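PDB 4OUA: proteolytically activated form of PPO4 Tyrosinase from Agaricus bisporus var. bisporus H97, which catalyses the copper-dependent ortho-hydroxylation of monophenols and the oxidation of the resulting o-diphenols to o-quinones, the first step of melanin synthesis. Local coordinates for residues Val149-Thr152 with Lys158-Val161; Leu3-Pro8 with Lys334-Val339; Pro181-Trp186 with Met266-Phe271; Tyr351-Lys356 with Asn370-Arg375; Gln36-Lys41 with Ser47-Leu52. All coordinates share one frame; numbering follows the deposited sequence.

Interaction 1: Val149-Thr152 with Lys158-Val161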
# COMPACT_ATOMS: atom_id res chain seq x y z
N VAL A 149 21.04 -4.06 -5.51
CA VAL A 149 20.23 -4.23 -6.72
C VAL A 149 20.82 -3.48 -7.91
O VAL A 149 21.41 -2.41 -7.75
CB VAL A 149 18.78 -3.75 -6.50
CG1 VAL A 149 18.06 -4.66 -5.51
CG2 VAL A 149 18.76 -2.31 -6.02
N LYS A 150 20.65 -4.04 -9.10
CA LYS A 150 21.16 -3.44 -10.32
C LYS A 150 20.22 -2.38 -10.88
O LYS A 150 19.05 -2.64 -11.14
CB LYS A 150 21.40 -4.52 -11.39
CG LYS A 150 22.44 -5.56 -11.03
CD LYS A 150 22.59 -6.58 -12.15
CE LYS A 150 23.61 -7.65 -11.82
NZ LYS A 150 23.70 -8.67 -12.90
N ILE A 151 20.75 -1.17 -11.06
CA ILE A 151 20.00 -0.11 -11.71
C ILE A 151 20.86 0.56 -12.78
O ILE A 151 22.03 0.22 -12.94
CB ILE A 151 19.51 0.95 -10.71
CG1 ILE A 151 20.70 1.64 -10.04
CG2 ILE A 151 18.60 0.32 -9.66
CD1 ILE A 151 20.30 2.73 -9.07
N THR A 152 20.27 1.50 -13.51
CA THR A 152 21.01 2.25 -14.51
C THR A 152 21.49 3.57 -13.91
O THR A 152 20.70 4.32 -13.33
CB THR A 152 20.16 2.53 -15.76
OG1 THR A 152 19.87 1.29 -16.42
CG2 THR A 152 20.90 3.45 -16.71
N LYS A 158 25.41 0.54 -15.96
CA LYS A 158 24.70 -0.24 -14.96
C LYS A 158 25.50 -0.33 -13.66
O LYS A 158 26.66 -0.76 -13.67
CB LYS A 158 24.40 -1.64 -15.49
CG LYS A 158 23.62 -1.66 -16.79
CD LYS A 158 22.33 -0.86 -16.67
CE LYS A 158 21.55 -0.84 -17.98
NZ LYS A 158 22.34 -0.21 -19.08
N ILE A 159 24.89 0.08 -12.56
CA ILE A 159 25.54 0.02 -11.26
C ILE A 159 24.70 -0.77 -10.26
O ILE A 159 23.56 -1.13 -10.54
CB ILE A 159 25.79 1.42 -10.69
CG1 ILE A 159 24.49 2.00 -10.12
CG2 ILE A 159 26.37 2.33 -11.76
CD1 ILE A 159 24.68 3.31 -9.38
N THR A 160 25.27 -1.03 -9.09
CA THR A 160 24.55 -1.72 -8.03
C THR A 160 24.58 -0.90 -6.74
O THR A 160 25.65 -0.67 -6.17
CB THR A 160 25.12 -3.13 -7.76
OG1 THR A 160 26.46 -3.01 -7.26
CG2 THR A 160 25.13 -3.95 -9.04
N VAL A 161 23.41 -0.47 -6.30
CA VAL A 161 23.29 0.31 -5.07
C VAL A 161 22.50 -0.48 -4.04
O VAL A 161 21.84 -1.45 -4.37
CB VAL A 161 22.61 1.66 -5.32
CG1 VAL A 161 23.35 2.44 -6.40
CG2 VAL A 161 21.16 1.46 -5.72
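Val149-Thr152 and Lys158-Val161 are the two antiparallel arms of a beta hairpin, the axes of these short segments approaching to 4.5 Å with N-to-C directions 137° apart. Two hydrogen-bonded pairs, Val149 with Val161 and Ile151 with Ile159, alternate with the non-hydrogen-bonded pairs Lys150 with Thr160 and Thr152 with Lys158. In the inner pair Ile151 N gives its hydrogen to Ile159 O at 2.9 Å, and Ile159 N returns the bond to Ile151 O. At the other end Val149 N meets Val161 O at 3.0 Å, almost straight, whereas the reciprocal bond from Val161 N to Val149 O is more bent (142°).

Val149, Ile151, Ile159 and Val161 share one face, and Ile151, Ile159 and Val161 lay it on helix 25-39, touching Thr29, Ile32 and Arg33. Ile151 has its CG1 in the position flanked by both the amide nitrogen and the carbonyl carbon (chi1 63°), which brings this branch to 3.8 Å from Ile159 CG1. Its CD1 then reaches diagonally across to Val161 CG2, 3.7 Å away. With an alanine at Ile151 this bridging branch is gone, and a gap would probably open between Ile159, Val161 and the flank of the helix.

The opposite face, bearing Lys150, Thr152, Lys158 and Thr160, is more polar. Lys158 bends back so that its methylenes run alongside Thr152, while its NZ bonds to Gly156 O in the connecting turn. Lys150 and Thr160 point the same way, side by side, with Lys150 CG touching Thr160 CG2 at 3.7 Å.

Interaction 2: Leu3-Pro8 with Lys334-Val339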
# COMPACT_ATOMS: atom_id res chain seq x y z
N LEU A 3 -0.82 19.77 1.82
CA LEU A 3 -0.43 18.93 0.70
C LEU A 3 -1.60 18.03 0.30
O LEU A 3 -1.70 16.89 0.76
CB LEU A 3 0.80 18.09 1.05
CG LEU A 3 1.64 17.50 -0.09
CD1 LEU A 3 0.85 16.49 -0.91
CD2 LEU A 3 2.20 18.60 -0.98
N ALA A 4 -2.47 18.55 -0.55
CA ALA A 4 -3.65 17.80 -0.98
C ALA A 4 -3.27 16.54 -1.75
O ALA A 4 -2.29 16.53 -2.49
CB ALA A 4 -4.55 18.68 -1.83
N THR A 5 -4.04 15.48 -1.57
CA THR A 5 -3.80 14.22 -2.26
C THR A 5 -4.51 14.20 -3.61
O THR A 5 -5.67 13.80 -3.71
CB THR A 5 -4.26 13.01 -1.43
OG1 THR A 5 -3.53 12.96 -0.20
CG2 THR A 5 -4.03 11.72 -2.20
N VAL A 6 -3.80 14.64 -4.65
CA VAL A 6 -4.37 14.74 -5.99
C VAL A 6 -3.96 13.58 -6.88
O VAL A 6 -4.49 13.42 -7.99
CB VAL A 6 -3.97 16.06 -6.66
CG1 VAL A 6 -4.62 17.24 -5.95
CG2 VAL A 6 -2.45 16.21 -6.67
N GLY A 7 -3.01 12.78 -6.41
CA GLY A 7 -2.53 11.64 -7.17
C GLY A 7 -1.42 12.02 -8.12
O GLY A 7 -1.07 13.20 -8.24
N PRO A 8 -0.85 11.02 -8.82
CA PRO A 8 0.27 11.23 -9.75
C PRO A 8 -0.14 12.03 -10.98
O PRO A 8 -1.29 12.44 -11.10
CB PRO A 8 0.67 9.81 -10.13
CG PRO A 8 -0.57 9.01 -9.97
CD PRO A 8 -1.29 9.62 -8.79
N LYS A 334 -11.22 20.85 0.50
CA LYS A 334 -12.15 19.74 0.31
C LYS A 334 -11.52 18.40 0.63
O LYS A 334 -10.61 17.95 -0.07
CB LYS A 334 -12.68 19.74 -1.13
CG LYS A 334 -13.32 21.05 -1.56
CD LYS A 334 -13.45 21.14 -3.07
CE LYS A 334 -13.84 22.55 -3.50
NZ LYS A 334 -13.85 22.69 -4.98
N PRO A 335 -11.99 17.75 1.71
CA PRO A 335 -11.53 16.41 2.08
C PRO A 335 -12.03 15.36 1.10
O PRO A 335 -13.05 15.57 0.43
CB PRO A 335 -12.15 16.19 3.47
CG PRO A 335 -12.54 17.56 3.95
CD PRO A 335 -12.90 18.32 2.71
N TRP A 336 -11.33 14.23 1.01
CA TRP A 336 -11.77 13.13 0.16
C TRP A 336 -12.95 12.39 0.79
O TRP A 336 -13.12 12.39 2.01
CB TRP A 336 -10.62 12.15 -0.10
CG TRP A 336 -9.79 12.49 -1.29
CD1 TRP A 336 -8.54 13.04 -1.29
CD2 TRP A 336 -10.15 12.31 -2.67
NE1 TRP A 336 -8.10 13.21 -2.58
CE2 TRP A 336 -9.07 12.77 -3.45
CE3 TRP A 336 -11.29 11.81 -3.31
CZ2 TRP A 336 -9.09 12.74 -4.84
CZ3 TRP A 336 -11.30 11.78 -4.70
CH2 TRP A 336 -10.21 12.24 -5.44
N THR A 337 -13.76 11.77 -0.06
CA THR A 337 -14.86 10.94 0.40
C THR A 337 -14.89 9.64 -0.39
O THR A 337 -14.23 9.51 -1.43
CB THR A 337 -16.22 11.66 0.27
OG1 THR A 337 -16.40 12.11 -1.08
CG2 THR A 337 -16.27 12.86 1.21
N SER A 338 -15.66 8.67 0.10
CA SER A 338 -15.69 7.34 -0.50
C SER A 338 -16.47 7.30 -1.82
O SER A 338 -16.17 6.49 -2.69
CB SER A 338 -16.30 6.34 0.49
OG SER A 338 -15.52 6.24 1.66
N VAL A 339 -17.45 8.19 -1.95
CA VAL A 339 -18.33 8.20 -3.12
C VAL A 339 -17.58 8.24 -4.45
O VAL A 339 -17.80 7.39 -5.31
CB VAL A 339 -19.32 9.38 -3.06
CG1 VAL A 339 -20.22 9.38 -4.29
CG2 VAL A 339 -20.14 9.33 -1.79
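Trp336 drives the nitrogen-bearing edge of its indole into the main chain at Thr5, meeting the carbonyl group edge-on and lying beside Thr5 CB. Its NE1 donates to Thr5 O over 2.7 Å, and the N-H points almost straight at the acceptor (160°). The acceptor sits close to the indole plane, and NE1 in turn lies in the plane of the Thr5 carbonyl, so both partners meet in the orientation that suits a directional bond. Next to the bonded pair, Trp336 CE2 comes to 3.6 Å from Thr5 O, and Thr5 CB lies 4.0 Å from Trp336 NE1.

Together chi1 (-89°) and chi2 (105°) turn the NE1 edge of the indole toward Thr5. Both residues are buried. The backbone of Trp336 is itself held by bonds to Leu325 and Phe328, while the side chain of Thr5 rests on Ile96 of helix 86-109 and on Phe328. A leucine in place of Trp336 has no side-chain N-H to offer, and the buried Thr5 carbonyl would probably be left without this donor, with a gap beside it where the flat indole had been.

Beyond Thr5, Val6 N and Gly7 N both bond to Gln99 OE1, which fixes the same N-terminal strip to helix 86-109. That helix carries the copper ligand His90, whose side chain is about 11 Å from that of Thr5. The contact is therefore a side-chain-to-backbone tie between two irregular segments, joining the N-terminal strip to the loop between strands 318-319 and 349-350 beside a copper-bearing helix of the tyrosinase fold.

Interaction 3: Pro181-Trp186 with Met266-Phe271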
# COMPACT_ATOMS: atom_id res chain seq x y z
N PRO A 181 8.76 -1.79 23.81
CA PRO A 181 9.99 -2.50 24.20
C PRO A 181 10.94 -2.82 23.06
O PRO A 181 12.14 -2.61 23.21
CB PRO A 181 9.46 -3.78 24.85
CG PRO A 181 8.02 -3.86 24.46
CD PRO A 181 7.56 -2.47 24.29
N ASN A 182 10.42 -3.32 21.94
CA ASN A 182 11.29 -3.78 20.86
C ASN A 182 11.53 -2.77 19.74
O ASN A 182 12.56 -2.83 19.06
CB ASN A 182 10.73 -5.07 20.25
CG ASN A 182 10.86 -6.25 21.18
OD1 ASN A 182 11.71 -6.27 22.07
ND2 ASN A 182 10.03 -7.26 20.97
N PHE A 183 10.60 -1.85 19.55
CA PHE A 183 10.67 -0.94 18.42
C PHE A 183 11.44 0.34 18.73
O PHE A 183 11.74 1.12 17.82
CB PHE A 183 9.25 -0.59 17.93
CG PHE A 183 8.45 -1.79 17.49
CD1 PHE A 183 8.61 -2.31 16.22
CD2 PHE A 183 7.55 -2.39 18.36
CE1 PHE A 183 7.87 -3.42 15.81
CE2 PHE A 183 6.81 -3.49 17.96
CZ PHE A 183 6.97 -4.00 16.68
N ASP A 184 11.77 0.56 20.00
CA ASP A 184 12.50 1.76 20.39
C ASP A 184 14.00 1.62 20.16
O ASP A 184 14.70 2.60 19.93
CB ASP A 184 12.23 2.11 21.85
CG ASP A 184 12.48 0.94 22.79
OD1 ASP A 184 13.16 -0.02 22.40
OD2 ASP A 184 11.99 1.00 23.94
N THR A 185 14.49 0.38 20.22
CA THR A 185 15.92 0.12 20.01
C THR A 185 16.21 -0.39 18.61
O THR A 185 17.37 -0.41 18.18
CB THR A 185 16.46 -0.89 21.04
OG1 THR A 185 15.81 -2.16 20.86
CG2 THR A 185 16.23 -0.40 22.46
N TRP A 186 15.17 -0.82 17.89
CA TRP A 186 15.33 -1.30 16.52
C TRP A 186 15.69 -0.15 15.59
O TRP A 186 14.85 0.70 15.27
CB TRP A 186 14.06 -2.00 16.04
CG TRP A 186 14.15 -3.50 16.11
CD1 TRP A 186 15.28 -4.25 16.05
CD2 TRP A 186 13.06 -4.41 16.26
NE1 TRP A 186 14.96 -5.59 16.15
CE2 TRP A 186 13.60 -5.71 16.28
CE3 TRP A 186 11.67 -4.26 16.39
CZ2 TRP A 186 12.81 -6.85 16.42
CZ3 TRP A 186 10.89 -5.40 16.52
CH2 TRP A 186 11.46 -6.68 16.53
N MET A 266 5.79 -5.20 10.42
CA MET A 266 4.64 -5.48 9.56
C MET A 266 3.45 -6.08 10.31
O MET A 266 2.31 -6.01 9.84
CB MET A 266 5.04 -6.43 8.42
CG MET A 266 5.60 -5.73 7.19
SD MET A 266 4.35 -4.74 6.32
CE MET A 266 3.27 -6.02 5.68
N THR A 267 3.70 -6.66 11.48
CA THR A 267 2.63 -7.29 12.25
C THR A 267 2.14 -6.39 13.38
O THR A 267 1.52 -6.85 14.33
CB THR A 267 3.08 -8.64 12.84
OG1 THR A 267 1.96 -9.27 13.47
CG2 THR A 267 4.19 -8.43 13.86
N HIS A 268 2.42 -5.10 13.26
CA HIS A 268 1.98 -4.11 14.24
C HIS A 268 1.48 -2.86 13.52
O HIS A 268 2.24 -2.17 12.86
CB HIS A 268 3.12 -3.76 15.21
CG HIS A 268 2.65 -3.14 16.49
ND1 HIS A 268 1.95 -1.95 16.53
CD2 HIS A 268 2.80 -3.53 17.77
CE1 HIS A 268 1.68 -1.65 17.78
NE2 HIS A 268 2.18 -2.59 18.56
N ALA A 269 0.19 -2.58 13.67
CA ALA A 269 -0.46 -1.50 12.93
C ALA A 269 0.20 -0.14 13.17
O ALA A 269 0.06 0.78 12.36
CB ALA A 269 -1.94 -1.43 13.28
N LEU A 270 0.91 -0.01 14.28
CA LEU A 270 1.54 1.26 14.63
C LEU A 270 2.90 1.44 13.96
O LEU A 270 3.47 2.53 13.99
CB LEU A 270 1.69 1.38 16.15
CG LEU A 270 0.40 1.36 16.98
CD1 LEU A 270 0.72 1.43 18.46
CD2 LEU A 270 -0.53 2.49 16.57
N PHE A 271 3.41 0.37 13.36
CA PHE A 271 4.74 0.41 12.75
C PHE A 271 4.76 -0.21 11.35
O PHE A 271 5.77 -0.13 10.65
CB PHE A 271 5.75 -0.32 13.64
CG PHE A 271 5.86 0.25 15.03
CD1 PHE A 271 6.65 1.36 15.28
CD2 PHE A 271 5.17 -0.32 16.08
CE1 PHE A 271 6.76 1.88 16.56
CE2 PHE A 271 5.27 0.19 17.36
CZ PHE A 271 6.06 1.30 17.60
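An aromatic cluster of Phe183, His268 and Phe271 joins the loop ahead of helix 201-224 to the loop ahead of helix 277-295. Its centre is an offset stack of Phe183 on Phe271, with ring centroids 4.1 Å apart and planes only 9° from parallel. The overlap is displaced so that Phe271 CE2 comes within 3.6 Å of Phe183 CD2, and Phe183 CB adds a CH-pi contact over the same face of Phe271, 3.9 Å from the ring centroid. His268 meets Phe183 obliquely, its CD2 lying 4.0 Å from Phe183 CE2.

The imidazole is held from within its own loop: His268 ND1 accepts from Leu270 N in the ring plane at 3.1 Å, and the backbone bond from Phe271 N to His268 O closes the turn. Around the stack, Phe177 and Tyr180 meet Phe271 edge-to-face, and His265 does the same with Phe183.

The loop 266-271 also supports metal ligands directly. Ala269 O accepts from His56 ND1, and Met266 O more weakly from His254 ND1, and both histidines bind copper. These carbonyls probably help orient the histidine ligands, which places the aromatic cluster and its loop in the second shell of the tyrosinase dicopper site.

Interaction 4: Tyr351-Lys356 with Asn370-Arg375; sequences YPDFDK and NDHIDR
Asp353 OD2 is gripped by two groups, His372 NE2 across this contact and Arg287 NH1 of helix 277-295 in a salt bridge. The histidine bond is 2.7 Å from His372 NE2 to Asp353 OD2, but it is bent, with an N-H...O angle of 144°. It uses the anti lone pair of OD2, the one turned away from the other carboxylate oxygen. The oxygen is also tilted out of the imidazole plane, and the planes of carboxylate and ring stand 53° apart.

His372 projects from helix 362-377 with CG opposite its backbone nitrogen (chi1 180°), which sends the ring straight off the helix toward the short 3-10 segment 352-354. There Asp353 faces it, with Asp353 CB 3.9 Å from His372 NE2. The other oxygen, OD1, is hydrogen-bonded as well, leaving the carboxylate little freedom to turn. On the other hand the imidazole is only partly buried, and a bound Tris molecule, probably from the crystallisation liquor, lies about 3 Å from it.

This histidine-carboxylate pair lies away from the copper site and joins the chain after strand 349-350 to helix 362-377. With an arginine and an imidazole N-H both directed at OD2, Asp353 is probably ionised, and its charge may favour protonation of His372, though the nearby Arg287 would partly offset this.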
# COMPACT_ATOMS: atom_id res chain seq x y z
N TYR A 351 -5.16 -0.84 -13.31
CA TYR A 351 -4.45 -2.11 -13.27
C TYR A 351 -4.53 -2.82 -14.62
O TYR A 351 -5.52 -2.72 -15.33
CB TYR A 351 -5.02 -3.00 -12.16
CG TYR A 351 -4.92 -2.36 -10.80
CD1 TYR A 351 -3.77 -2.49 -10.03
CD2 TYR A 351 -5.96 -1.61 -10.28
CE1 TYR A 351 -3.66 -1.90 -8.79
CE2 TYR A 351 -5.87 -1.01 -9.04
CZ TYR A 351 -4.72 -1.16 -8.30
OH TYR A 351 -4.62 -0.57 -7.06
N PRO A 352 -3.46 -3.55 -14.97
CA PRO A 352 -3.32 -4.24 -16.26
C PRO A 352 -4.34 -5.35 -16.46
O PRO A 352 -4.46 -5.88 -17.57
CB PRO A 352 -1.89 -4.80 -16.20
CG PRO A 352 -1.58 -4.90 -14.76
CD PRO A 352 -2.28 -3.75 -14.11
N ASP A 353 -5.06 -5.71 -15.40
CA ASP A 353 -6.09 -6.74 -15.48
C ASP A 353 -7.24 -6.32 -16.38
O ASP A 353 -8.00 -7.16 -16.86
CB ASP A 353 -6.62 -7.07 -14.08
CG ASP A 353 -5.52 -7.39 -13.09
OD1 ASP A 353 -4.98 -6.44 -12.48
OD2 ASP A 353 -5.19 -8.58 -12.92
N PHE A 354 -7.35 -5.02 -16.63
CA PHE A 354 -8.48 -4.48 -17.38
C PHE A 354 -8.11 -4.04 -18.79
O PHE A 354 -8.95 -3.50 -19.51
CB PHE A 354 -9.09 -3.29 -16.63
CG PHE A 354 -9.55 -3.62 -15.24
CD1 PHE A 354 -10.78 -4.22 -15.03
CD2 PHE A 354 -8.76 -3.32 -14.14
CE1 PHE A 354 -11.21 -4.52 -13.75
CE2 PHE A 354 -9.19 -3.62 -12.86
CZ PHE A 354 -10.41 -4.22 -12.67
N ASP A 355 -6.86 -4.26 -19.19
CA ASP A 355 -6.35 -3.73 -20.45
C ASP A 355 -7.12 -4.21 -21.68
O ASP A 355 -7.37 -3.43 -22.60
CB ASP A 355 -4.86 -4.08 -20.61
CG ASP A 355 -3.96 -3.20 -19.74
OD1 ASP A 355 -4.41 -2.12 -19.31
OD2 ASP A 355 -2.80 -3.60 -19.51
N LYS A 356 -7.48 -5.49 -21.69
CA LYS A 356 -8.16 -6.07 -22.85
C LYS A 356 -9.65 -5.76 -22.89
O LYS A 356 -10.35 -6.18 -23.81
CB LYS A 356 -7.94 -7.58 -22.89
CG LYS A 356 -6.76 -8.02 -23.75
CD LYS A 356 -5.44 -7.55 -23.17
CE LYS A 356 -4.27 -8.00 -24.04
NZ LYS A 356 -2.95 -7.70 -23.41
N ASN A 370 -14.21 -12.07 -14.17
CA ASN A 370 -14.60 -13.29 -13.48
C ASN A 370 -13.79 -14.49 -13.97
O ASN A 370 -13.30 -15.29 -13.18
CB ASN A 370 -16.09 -13.56 -13.66
CG ASN A 370 -16.61 -14.63 -12.71
OD1 ASN A 370 -17.10 -14.32 -11.63
ND2 ASN A 370 -16.48 -15.89 -13.11
N ASP A 371 -13.64 -14.60 -15.29
CA ASP A 371 -12.80 -15.65 -15.87
C ASP A 371 -11.35 -15.45 -15.44
O ASP A 371 -10.62 -16.42 -15.23
CB ASP A 371 -12.89 -15.65 -17.39
CG ASP A 371 -14.22 -16.16 -17.89
OD1 ASP A 371 -15.00 -16.72 -17.08
OD2 ASP A 371 -14.49 -16.02 -19.11
N HIS A 372 -10.95 -14.19 -15.32
CA HIS A 372 -9.61 -13.84 -14.89
C HIS A 372 -9.32 -14.35 -13.48
O HIS A 372 -8.30 -14.99 -13.24
CB HIS A 372 -9.41 -12.32 -14.96
CG HIS A 372 -8.05 -11.87 -14.54
ND1 HIS A 372 -6.89 -12.43 -15.03
CD2 HIS A 372 -7.66 -10.89 -13.68
CE1 HIS A 372 -5.85 -11.83 -14.48
NE2 HIS A 372 -6.29 -10.89 -13.67
N ILE A 373 -10.24 -14.07 -12.56
CA ILE A 373 -10.10 -14.51 -11.18
C ILE A 373 -10.11 -16.04 -11.08
O ILE A 373 -9.26 -16.62 -10.41
CB ILE A 373 -11.21 -13.93 -10.29
CG1 ILE A 373 -11.15 -12.40 -10.31
CG2 ILE A 373 -11.07 -14.46 -8.87
CD1 ILE A 373 -12.23 -11.74 -9.49
N ASP A 374 -11.08 -16.66 -11.73
CA ASP A 374 -11.20 -18.12 -11.75
C ASP A 374 -9.93 -18.80 -12.23
O ASP A 374 -9.47 -19.77 -11.64
CB ASP A 374 -12.37 -18.55 -12.65
CG ASP A 374 -13.72 -18.24 -12.04
OD1 ASP A 374 -13.86 -18.39 -10.81
OD2 ASP A 374 -14.63 -17.86 -12.80
N ARG A 375 -9.36 -18.28 -13.32
CA ARG A 375 -8.20 -18.88 -13.95
C ARG A 375 -6.91 -18.63 -13.16
O ARG A 375 -5.95 -19.38 -13.28
CB ARG A 375 -8.06 -18.34 -15.38
CG ARG A 375 -6.73 -18.64 -16.05
CD ARG A 375 -6.76 -18.23 -17.51
NE ARG A 375 -7.34 -16.90 -17.69
CZ ARG A 375 -8.52 -16.66 -18.25
NH1 ARG A 375 -9.26 -17.67 -18.70
NH2 ARG A 375 -8.96 -15.42 -18.37

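Interaction 5: Gln36-Lys41 with Ser47-Leu52; sequences QAIQDK and SSFFQL
Phe49 swings its ring fully away from its own amide nitrogen (chi1 -179°), and Gln39 sets CG opposite its carbonyl carbon (chi1 -72°), so that the two side chains lie alongside each other. Gln39 CG sits over one face of the Phe49 ring toward its rim, a CH-pi contact with CG 4.1 Å from the ring centroid. The rest of the glutamine chain extends past the ring to its amide, where NE2 bonds to Pro164 O. Ile38 approaches the same ring at its edge, with CD1 4.1 Å from Phe49 CD2, while its CG1 packs at 3.9 Å on Phe49 CB.

The backbones are joined by one strong bond, from Phe49 N to Ile38 O at 2.8 Å. It is nearly straight at the hydrogen (167°), yet the donor stands well above the carbonyl plane and does not follow a lone pair. Farther along, Lys41 CB touches Ser48 CB at 3.6 Å, and the extended lysine chain ends in a weak bond from Lys41 NZ to Ser47 O (3.3 Å). The serine hydroxyls are engaged elsewhere, Ser47 OG with Asp45 OD1 and Ser48 OG with Asp45 O.

Helix 86-109 backs the contact: Ile38 rests on Leu101 and Ala104, and Phe49 on Tyr97. Ser48 is the N-cap of the following helix, its OG also accepting weakly from Gln51 N at 3.5 Å. The whole is a loop connection between two helices, in which helix 25-39 gives way to the short, serine-capped helix 49-54, just ahead of the copper ligand His56 of the tyrosinase central domain.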
# COMPACT_ATOMS: atom_id res chain seq x y z
N GLN A 36 14.82 5.78 -2.12
CA GLN A 36 15.96 6.15 -1.29
C GLN A 36 15.93 7.64 -1.00
O GLN A 36 16.32 8.09 0.08
CB GLN A 36 17.27 5.76 -1.98
CG GLN A 36 18.52 6.04 -1.16
CD GLN A 36 18.69 5.09 -0.00
OE1 GLN A 36 18.73 3.87 -0.18
NE2 GLN A 36 18.78 5.63 1.21
N ALA A 37 15.45 8.42 -1.96
CA ALA A 37 15.40 9.87 -1.84
C ALA A 37 14.44 10.31 -0.73
O ALA A 37 14.77 11.21 0.05
CB ALA A 37 14.99 10.49 -3.17
N ILE A 38 13.27 9.69 -0.67
CA ILE A 38 12.27 10.07 0.32
C ILE A 38 12.57 9.45 1.68
O ILE A 38 12.09 9.93 2.71
CB ILE A 38 10.85 9.66 -0.13
CG1 ILE A 38 10.75 8.14 -0.27
CG2 ILE A 38 10.49 10.34 -1.44
CD1 ILE A 38 9.37 7.66 -0.67
N GLN A 39 13.36 8.38 1.68
CA GLN A 39 13.79 7.76 2.93
C GLN A 39 14.89 8.59 3.58
O GLN A 39 15.05 8.58 4.80
CB GLN A 39 14.28 6.33 2.70
CG GLN A 39 13.19 5.33 2.39
CD GLN A 39 13.72 3.91 2.28
OE1 GLN A 39 14.93 3.68 2.35
NE2 GLN A 39 12.81 2.95 2.12
N ASP A 40 15.64 9.31 2.76
CA ASP A 40 16.75 10.12 3.25
C ASP A 40 16.33 11.55 3.58
O ASP A 40 17.12 12.33 4.10
CB ASP A 40 17.89 10.13 2.22
CG ASP A 40 18.52 8.76 2.03
OD1 ASP A 40 18.53 7.97 2.99
OD2 ASP A 40 19.00 8.48 0.91
N LYS A 41 15.08 11.88 3.27
CA LYS A 41 14.54 13.19 3.61
C LYS A 41 14.39 13.36 5.12
O LYS A 41 14.28 12.37 5.85
CB LYS A 41 13.19 13.42 2.93
CG LYS A 41 13.26 13.70 1.43
CD LYS A 41 11.88 13.97 0.86
CE LYS A 41 11.93 14.24 -0.63
NZ LYS A 41 10.56 14.35 -1.22
N SER A 47 6.57 15.44 3.03
CA SER A 47 6.70 14.63 1.82
C SER A 47 7.83 13.61 1.95
O SER A 47 8.37 13.14 0.94
CB SER A 47 6.93 15.52 0.60
OG SER A 47 8.17 16.21 0.70
N SER A 48 8.19 13.27 3.18
CA SER A 48 9.23 12.28 3.42
C SER A 48 8.62 10.91 3.70
O SER A 48 7.45 10.81 4.08
CB SER A 48 10.13 12.70 4.58
OG SER A 48 9.47 12.58 5.83
N PHE A 49 9.42 9.87 3.51
CA PHE A 49 8.98 8.50 3.75
C PHE A 49 8.45 8.31 5.17
O PHE A 49 7.51 7.55 5.39
CB PHE A 49 10.13 7.52 3.49
CG PHE A 49 9.77 6.08 3.70
CD1 PHE A 49 9.95 5.47 4.93
CD2 PHE A 49 9.25 5.33 2.66
CE1 PHE A 49 9.62 4.14 5.12
CE2 PHE A 49 8.92 4.00 2.84
CZ PHE A 49 9.10 3.41 4.07
N PHE A 50 9.06 9.00 6.13
CA PHE A 50 8.70 8.85 7.53
C PHE A 50 7.31 9.41 7.83
O PHE A 50 6.49 8.74 8.46
CB PHE A 50 9.73 9.53 8.43
CG PHE A 50 9.45 9.38 9.90
CD1 PHE A 50 9.85 8.24 10.58
CD2 PHE A 50 8.77 10.37 10.60
CE1 PHE A 50 9.59 8.10 11.93
CE2 PHE A 50 8.51 10.23 11.94
CZ PHE A 50 8.92 9.09 12.61
N GLN A 51 7.04 10.63 7.37
CA GLN A 51 5.76 11.27 7.61
C GLN A 51 4.64 10.59 6.82
O GLN A 51 3.50 10.53 7.27
CB GLN A 51 5.82 12.76 7.27
CG GLN A 51 6.56 13.59 8.30
CD GLN A 51 5.88 13.58 9.66
OE1 GLN A 51 4.69 13.86 9.77
NE2 GLN A 51 6.64 13.23 10.69
N LEU A 52 4.99 10.08 5.64
CA LEU A 52 4.02 9.38 4.80
C LEU A 52 3.59 8.07 5.45
O LEU A 52 2.40 7.76 5.51
CB LEU A 52 4.61 9.12 3.41
CG LEU A 52 4.78 10.35 2.51
CD1 LEU A 52 5.46 9.97 1.20
CD2 LEU A 52 3.44 11.02 2.25

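Interaction 1 is the most peripheral, a partly buried hairpin held by a ladder of backbone bonds, and interaction 5 is its closest neighbour among the five: both use helix 25-39, one lying on its side and the other using its C-terminal end. Interactions 2, 3 and 5 are buried. Helix 86-109 backs interactions 2 and 5, whereas interaction 3 lies next to the copper ligands and relies on stacked rings. Interaction 2 depends on one indole N-H bond, interaction 5 on a backbone bond with apolar support. Interaction 4, on the opposite side of the chain's centre from 3 and 5, is partly buried and charged.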